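Local coordinates for structural protein ORF131 (Acidianus two-tailed virus, PDB 3FAJ) that is a structural protein of the virion that probably binds DNA and may contact the viral genome, at residues K72-A77 with A120-P125; S83-P88 with I106-S111. All blocks are in the same frame, centred on the assembly; numbering follows the deposited sequence. Where two conformers were deposited one is given.

Contact 1: residues K72-A77 with A120-P125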
ATOM      1  N   LYS A  72       0.807  -9.127   3.672  1.00 23.67           N
ATOM      2  CA  LYS A  72      -0.379  -8.650   4.395  1.00 24.08           C
ATOM      3  C   LYS A  72       0.049  -7.602   5.411  1.00 24.20           C
ATOM      4  O   LYS A  72      -0.541  -6.509   5.478  1.00 23.79           O
ATOM      5  CB  LYS A  72      -1.077  -9.824   5.080  1.00 23.50           C
ATOM      6  CG  LYS A  72      -2.216  -9.448   6.036  1.00 26.05           C
ATOM      7  CD  LYS A  72      -2.614 -10.649   6.893  1.00 24.93           C
ATOM      8  CE  LYS A  72      -1.621 -10.910   8.065  1.00 27.68           C
ATOM      9  NZ  LYS A  72      -2.077 -12.090   8.882  1.00 30.93           N
ATOM     10  N   GLU A  73       1.070  -7.928   6.207  1.00 23.06           N
ATOM     11  CA  GLU A  73       1.480  -7.021   7.291  1.00 23.52           C
ATOM     12  C   GLU A  73       2.073  -5.716   6.764  1.00 23.70           C
ATOM     13  O   GLU A  73       1.797  -4.639   7.324  1.00 23.80           O
ATOM     14  CB  GLU A  73       2.440  -7.734   8.232  1.00 23.14           C
ATOM     15  CG  GLU A  73       1.724  -8.876   9.008  1.00 21.75           C
ATOM     16  CD  GLU A  73       2.665  -9.748   9.818  1.00 21.95           C
ATOM     17  OE1 GLU A  73       3.884  -9.763   9.537  1.00 24.64           O
ATOM     18  OE2 GLU A  73       2.167 -10.432  10.741  1.00 21.29           O
ATOM     19  N   ALA A  74       2.847  -5.788   5.675  1.00 23.58           N
ATOM     20  CA  ALA A  74       3.413  -4.561   5.110  1.00 23.97           C
ATOM     21  C   ALA A  74       2.322  -3.624   4.602  1.00 24.78           C
ATOM     22  O   ALA A  74       2.372  -2.406   4.865  1.00 24.25           O
ATOM     23  CB  ALA A  74       4.472  -4.869   4.004  1.00 23.80           C
ATOM     24  N   ILE A  75       1.330  -4.192   3.907  1.00 24.37           N
ATOM     25  CA  ILE A  75       0.198  -3.384   3.400  1.00 24.10           C
ATOM     26  C   ILE A  75      -0.569  -2.800   4.592  1.00 24.40           C
ATOM     27  O   ILE A  75      -0.909  -1.619   4.590  1.00 24.37           O
ATOM     28  CB  ILE A  75      -0.719  -4.181   2.455  1.00 24.85           C
ATOM     29  CG1 ILE A  75       0.067  -4.677   1.222  1.00 25.00           C
ATOM     30  CG2 ILE A  75      -1.933  -3.299   2.069  1.00 23.04           C
ATOM     31  CD1 ILE A  75      -0.674  -5.792   0.453  1.00 24.21           C
ATOM     32  N   HIS A  76      -0.789  -3.610   5.634  1.00 23.68           N
ATOM     33  CA  HIS A  76      -1.498  -3.135   6.815  1.00 24.70           C
ATOM     34  C   HIS A  76      -0.790  -1.910   7.417  1.00 24.08           C
ATOM     35  O   HIS A  76      -1.448  -0.928   7.795  1.00 25.31           O
ATOM     36  CB  HIS A  76      -1.626  -4.268   7.838  1.00 24.51           C
ATOM     37  CG  HIS A  76      -2.549  -3.957   8.967  1.00 26.29           C
ATOM     38  ND1 HIS A  76      -2.121  -3.392  10.152  1.00 27.20           N
ATOM     39  CD2 HIS A  76      -3.884  -4.149   9.100  1.00 27.85           C
ATOM     40  CE1 HIS A  76      -3.153  -3.245  10.966  1.00 27.50           C
ATOM     41  NE2 HIS A  76      -4.235  -3.702  10.356  1.00 29.33           N
ATOM     42  N   ALA A  77       0.540  -1.966   7.499  1.00 24.50           N
ATOM     43  CA  ALA A  77       1.322  -0.855   8.083  1.00 24.75           C
ATOM     44  C   ALA A  77       1.130   0.416   7.261  1.00 24.65           C
ATOM     45  O   ALA A  77       0.945   1.502   7.834  1.00 24.54           O
ATOM     46  CB  ALA A  77       2.829  -1.223   8.202  1.00 24.14           C
ATOM     47  N   ALA A 120       9.360  -0.624  -0.450  1.00 24.62           N
ATOM     48  CA  ALA A 120      10.504  -1.350  -1.029  1.00 24.67           C
ATOM     49  C   ALA A 120      10.365  -2.857  -0.807  1.00 24.36           C
ATOM     50  O   ALA A 120      10.743  -3.655  -1.665  1.00 25.62           O
ATOM     51  CB  ALA A 120      11.781  -0.870  -0.416  1.00 24.64           C
ATOM     52  N   PHE A 121       9.876  -3.232   0.363  1.00 24.23           N
ATOM     53  CA  PHE A 121       9.685  -4.646   0.696  1.00 23.77           C
ATOM     54  C   PHE A 121       8.668  -5.262  -0.252  1.00 23.54           C
ATOM     55  O   PHE A 121       8.877  -6.351  -0.786  1.00 23.45           O
ATOM     56  CB  PHE A 121       9.235  -4.793   2.154  1.00 24.82           C
ATOM     57  CG  PHE A 121       8.932  -6.208   2.553  1.00 24.41           C
ATOM     58  CD1 PHE A 121       9.968  -7.122   2.737  1.00 24.46           C
ATOM     59  CD2 PHE A 121       7.620  -6.621   2.760  1.00 26.67           C
ATOM     60  CE1 PHE A 121       9.693  -8.441   3.122  1.00 24.68           C
ATOM     61  CE2 PHE A 121       7.331  -7.945   3.129  1.00 27.11           C
ATOM     62  CZ  PHE A 121       8.384  -8.840   3.327  1.00 25.32           C
ATOM     63  N   LEU A 122       7.576  -4.558  -0.481  1.00 22.49           N
ATOM     64  CA  LEU A 122       6.534  -5.064  -1.362  1.00 23.29           C
ATOM     65  C   LEU A 122       7.014  -5.132  -2.804  1.00 23.34           C
ATOM     66  O   LEU A 122       6.648  -6.049  -3.542  1.00 24.67           O
ATOM     67  CB  LEU A 122       5.290  -4.195  -1.263  1.00 22.85           C
ATOM     68  CG  LEU A 122       4.558  -4.323   0.100  1.00 23.23           C
ATOM     69  CD1 LEU A 122       3.593  -3.192   0.189  1.00 25.21           C
ATOM     70  CD2 LEU A 122       3.811  -5.656   0.279  1.00 25.00           C
ATOM     71  N   ALA A 123       7.859  -4.178  -3.184  1.00 23.49           N
ATOM     72  CA  ALA A 123       8.389  -4.103  -4.535  1.00 23.29           C
ATOM     73  C   ALA A 123       9.502  -5.131  -4.787  1.00 23.52           C
ATOM     74  O   ALA A 123       9.811  -5.455  -5.938  1.00 24.19           O
ATOM     75  CB  ALA A 123       8.882  -2.670  -4.805  1.00 23.46           C
ATOM     76  N   SER A 124      10.112  -5.642  -3.713  1.00 23.15           N
ATOM     77  CA  SER A 124      11.328  -6.453  -3.823  1.00 23.38           C
ATOM     78  C   SER A 124      11.061  -7.768  -4.551  1.00 22.98           C
ATOM     79  O   SER A 124       9.987  -8.338  -4.380  1.00 23.31           O
ATOM     80  CB  SER A 124      11.925  -6.757  -2.439  1.00 24.64           C
ATOM     81  OG  SER A 124      11.136  -7.707  -1.745  1.00 23.54           O
ATOM     82  N   PRO A 125      12.030  -8.227  -5.372  1.00 22.95           N
ATOM     83  CA  PRO A 125      11.897  -9.521  -6.058  1.00 23.08           C
ATOM     84  C   PRO A 125      11.483 -10.656  -5.137  1.00 23.44           C
ATOM     85  O   PRO A 125      10.562 -11.419  -5.475  1.00 24.20           O
ATOM     86  CB  PRO A 125      13.303  -9.761  -6.620  1.00 23.37           C
ATOM     87  CG  PRO A 125      13.818  -8.419  -6.880  1.00 22.94           C
ATOM     88  CD  PRO A 125      13.281  -7.548  -5.753  1.00 22.60           C
TER

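Contact 2: residues S83-P88 with I106-S111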
ATOM      1  N   SER A  83      -4.122   6.337   6.666  1.00 23.97           N
ATOM      2  CA  SER A  83      -5.318   6.652   7.458  0.50 24.51           C
ATOM      3  C   SER A  83      -5.030   7.706   8.519  1.00 24.65           C
ATOM      4  O   SER A  83      -5.801   8.651   8.693  1.00 24.29           O
ATOM      5  CB  SER A  83      -5.857   5.386   8.136  0.50 24.76           C
ATOM      6  OG  SER A  83      -6.157   4.396   7.170  0.50 25.78           O
ATOM      7  N   ASP A  84      -3.916   7.526   9.229  1.00 24.94           N
ATOM      8  CA  ASP A  84      -3.523   8.428  10.299  1.00 26.12           C
ATOM      9  C   ASP A  84      -3.216   9.823   9.767  1.00 25.87           C
ATOM     10  O   ASP A  84      -3.602  10.815  10.400  1.00 25.93           O
ATOM     11  CB  ASP A  84      -2.312   7.879  11.055  1.00 26.70           C
ATOM     12  CG  ASP A  84      -2.646   6.672  11.933  1.00 29.69           C
ATOM     13  OD1 ASP A  84      -3.847   6.347  12.145  1.00 31.28           O
ATOM     14  OD2 ASP A  84      -1.675   6.038  12.419  1.00 31.37           O
ATOM     15  N   ALA A  85      -2.534   9.889   8.622  1.00 25.60           N
ATOM     16  CA  ALA A  85      -2.145  11.158   8.019  1.00 25.66           C
ATOM     17  C   ALA A  85      -3.381  11.897   7.497  1.00 26.00           C
ATOM     18  O   ALA A  85      -3.381  13.119   7.427  1.00 25.72           O
ATOM     19  CB  ALA A  85      -1.113  10.948   6.898  1.00 25.32           C
ATOM     20  N   MET A  86      -4.438  11.149   7.164  1.00 26.16           N
ATOM     21  CA  MET A  86      -5.671  11.753   6.652  1.00 27.57           C
ATOM     22  C   MET A  86      -6.610  12.273   7.735  1.00 29.17           C
ATOM     23  O   MET A  86      -7.567  12.997   7.424  1.00 29.32           O
ATOM     24  CB  MET A  86      -6.428  10.791   5.730  1.00 26.47           C
ATOM     25  CG  MET A  86      -5.814  10.655   4.343  1.00 26.45           C
ATOM     26  SD  MET A  86      -5.723  12.206   3.399  1.00 26.03           S
ATOM     27  CE  MET A  86      -7.445  12.640   3.201  1.00 23.74           C
ATOM     28  N   LYS A  87      -6.341  11.905   8.993  1.00 30.82           N
ATOM     29  CA  LYS A  87      -7.225  12.265  10.117  1.00 33.05           C
ATOM     30  C   LYS A  87      -7.541  13.764  10.209  1.00 33.83           C
ATOM     31  O   LYS A  87      -8.720  14.125  10.304  1.00 34.05           O
ATOM     32  CB  LYS A  87      -6.696  11.726  11.456  1.00 33.33           C
ATOM     33  CG  LYS A  87      -6.707  10.216  11.564  1.00 35.51           C
ATOM     34  CD  LYS A  87      -6.747   9.768  13.017  1.00 38.99           C
ATOM     35  CE  LYS A  87      -6.097   8.394  13.226  1.00 41.55           C
ATOM     36  NZ  LYS A  87      -6.539   7.316  12.271  1.00 44.60           N
ATOM     37  N   PRO A  88      -6.512  14.645  10.170  1.00 34.41           N
ATOM     38  CA  PRO A  88      -6.802  16.090  10.195  1.00 34.86           C
ATOM     39  C   PRO A  88      -7.688  16.589   9.038  1.00 35.54           C
ATOM     40  O   PRO A  88      -8.238  17.692   9.112  1.00 35.58           O
ATOM     41  CB  PRO A  88      -5.411  16.732  10.089  1.00 34.68           C
ATOM     42  CG  PRO A  88      -4.473  15.703  10.563  1.00 34.91           C
ATOM     43  CD  PRO A  88      -5.059  14.391  10.127  1.00 34.14           C
ATOM     44  N   ILE A 106       0.679  13.454   0.924  1.00 22.09           N
ATOM     45  CA  ILE A 106       1.587  12.681   0.066  1.00 22.17           C
ATOM     46  C   ILE A 106       3.043  12.882   0.490  1.00 22.81           C
ATOM     47  O   ILE A 106       3.794  11.917   0.603  1.00 22.69           O
ATOM     48  CB  ILE A 106       1.368  13.003  -1.430  1.00 22.56           C
ATOM     49  CG1 ILE A 106      -0.066  12.650  -1.839  1.00 21.30           C
ATOM     50  CG2 ILE A 106       2.421  12.291  -2.319  1.00 22.47           C
ATOM     51  CD1 ILE A 106      -0.422  13.052  -3.262  1.00 23.56           C
ATOM     52  N   ALA A 107       3.419  14.138   0.740  1.00 21.63           N
ATOM     53  CA  ALA A 107       4.771  14.478   1.171  1.00 22.95           C
ATOM     54  C   ALA A 107       5.113  13.813   2.512  1.00 23.87           C
ATOM     55  O   ALA A 107       6.194  13.235   2.664  1.00 24.94           O
ATOM     56  CB  ALA A 107       4.925  16.000   1.269  1.00 23.01           C
ATOM     57  N   GLN A 108       4.201  13.906   3.477  1.00 24.05           N
ATOM     58  CA  GLN A 108       4.448  13.348   4.817  1.00 24.38           C
ATOM     59  C   GLN A 108       4.640  11.837   4.731  1.00 24.63           C
ATOM     60  O   GLN A 108       5.637  11.288   5.235  1.00 24.64           O
ATOM     61  CB  GLN A 108       3.275  13.683   5.731  0.80 24.44           C
ATOM     62  CG  GLN A 108       3.353  13.078   7.121  0.80 27.67           C
ATOM     63  CD  GLN A 108       2.118  13.376   7.942  0.80 31.98           C
ATOM     64  OE1 GLN A 108       1.409  14.355   7.689  0.80 35.54           O
ATOM     65  NE2 GLN A 108       1.848  12.532   8.931  0.80 32.83           N
ATOM     66  N   VAL A 109       3.704  11.170   4.064  1.00 24.32           N
ATOM     67  CA  VAL A 109       3.753   9.693   3.945  1.00 24.94           C
ATOM     68  C   VAL A 109       5.004   9.213   3.205  1.00 25.36           C
ATOM     69  O   VAL A 109       5.735   8.337   3.697  1.00 24.99           O
ATOM     70  CB  VAL A 109       2.442   9.134   3.317  1.00 24.80           C
ATOM     71  CG1 VAL A 109       2.549   7.628   3.081  1.00 24.96           C
ATOM     72  CG2 VAL A 109       1.251   9.430   4.250  1.00 24.64           C
ATOM     73  N   THR A 110       5.276   9.797   2.041  1.00 24.17           N
ATOM     74  CA  THR A 110       6.409   9.355   1.218  1.00 25.14           C
ATOM     75  C   THR A 110       7.762   9.633   1.880  1.00 24.61           C
ATOM     76  O   THR A 110       8.751   8.938   1.599  1.00 26.00           O
ATOM     77  CB  THR A 110       6.370   9.946  -0.207  1.00 25.65           C
ATOM     78  OG1 THR A 110       6.380  11.363  -0.149  1.00 27.34           O
ATOM     79  CG2 THR A 110       5.109   9.489  -0.939  1.00 25.40           C
ATOM     80  N   SER A 111       7.787  10.615   2.783  1.00 23.67           N
ATOM     81  CA  SER A 111       8.997  10.972   3.539  0.50 24.08           C
ATOM     82  C   SER A 111       9.211  10.102   4.775  1.00 23.83           C
ATOM     83  O   SER A 111      10.270  10.153   5.406  1.00 24.32           O
ATOM     84  CB  SER A 111       8.936  12.434   3.971  0.50 24.27           C
ATOM     85  OG  SER A 111       9.138  13.297   2.877  0.50 24.39           O
TER
HETATM   86  O   HOH W   1      -1.459  14.785   8.405  1.00 33.76           O

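Contact 1: residues K72-A77 with A120-P125
Leu-122 is the main bump of this contact: its forked end presses into a hollow on helix 69-86, against Ala-74 and Ile-75. The floor of that hollow is the methyl of Ala-74, whose CB lies 3.9 Å from Leu-122 CD2. Beside it, Ile-75 offers its CG1 methylene, 4.0 Å from Leu-122 CD1, and the leucine lies roughly perpendicular across the isoleucine side chain. With CG anti to the carbonyl carbon (chi1 -69°), Leu-122 swings toward helix 69-86; CG and CD2 then sit on the alanine methyl, while CD1 goes to Ile-75 CG1. Thr-71 and Ile-78, one turn to each side along helix 69-86, also touch the leucine and complete a four-residue hole. Ala-74 is at the same time a small bump of its own, its CB fitting between Leu-122 and the ring of Phe-121, with Phe-121 CD2 3.8 Å away. The ring swings to this methyl because its CG is anti to the backbone N (chi1 176°); it meets the methyl obliquely and also touches Arg-70. With a methyl at the centre, the CA atoms of Ala-74 and Leu-122 come within 7.2 Å.

No hydrogen bond spans the two segments. Polar contacts instead secure the end of helix 113-123, where Phe-121 O accepts Ser-124 OG at 2.8 Å and Ser-124 N from the same face of its carbonyl plane. Ser-124 is also the N-cap of helix 125-132. Helix 31-43 covers the buried side, Ala-32 and Val-36 touching Leu-122 while Ala-35 touches Ile-75. A leucine knob set among residues 71, 74, 75 and 78 is knobs-into-holes packing, here between two helices running in roughly opposite directions within a mainly helical bundle.

Contact 2: residues S83-P88 with I106-S111
Ala-85 plugs a shallow notch on helix 103-111 with its single methyl. On the tight side, Ala-85 CB meets Val-109 CG2 at 3.9 Å, the branch that lies beside the valine's backbone N. Val-105, one turn earlier, also touches the alanine, and Phe-42 of helix 31-43 backs Val-109, so this half is apolar and buried.

The other half faces solvent. Gln-108 reaches across with an extended chain, CG anti to the backbone N (chi1 176°), and lays its amide end beside the same methyl at the exposed edge, NE2 being equally close at 3.9 Å from Ala-85 CB without any hydrogen bond between them. Its other amide atom is joined to helix 69-86 by a water, which donates to Ala-85 O at 2.7 Å and to Gln-108 OE1 at 3.0 Å. Thus one alanine is held by its methyl in the dry notch and by its carbonyl through solvent. Further out, Lys-87 NZ bridges to Asp-84 OD1 at 2.9 Å on the anti lone pair, within its own segment. An alanine methyl set against a valine, with a water-bridged glutamine at the exposed margin, is a close helix-helix packing near the end of a helical bundle.

How the contacts relate
Both contacts dock helices onto helix 69-86, and both centre on an alanine of that helix, with CA separations that are nearly equal. Each has a buried apolar heart, contact 1 in the interior of the fold, contact 2 farther out with one side open to solvent, their centres about 18 Å apart. The later partners, helices 103-111 and 113-123, follow each other in sequence and pass along helix 69-86 in turn, while helix 31-43 backs both contacts. Their chemistry differs: contact 1 is wholly apolar across the segments and buries more surface, 159 against 100 Å², whereas contact 2 adds an exposed amide and a bridging water.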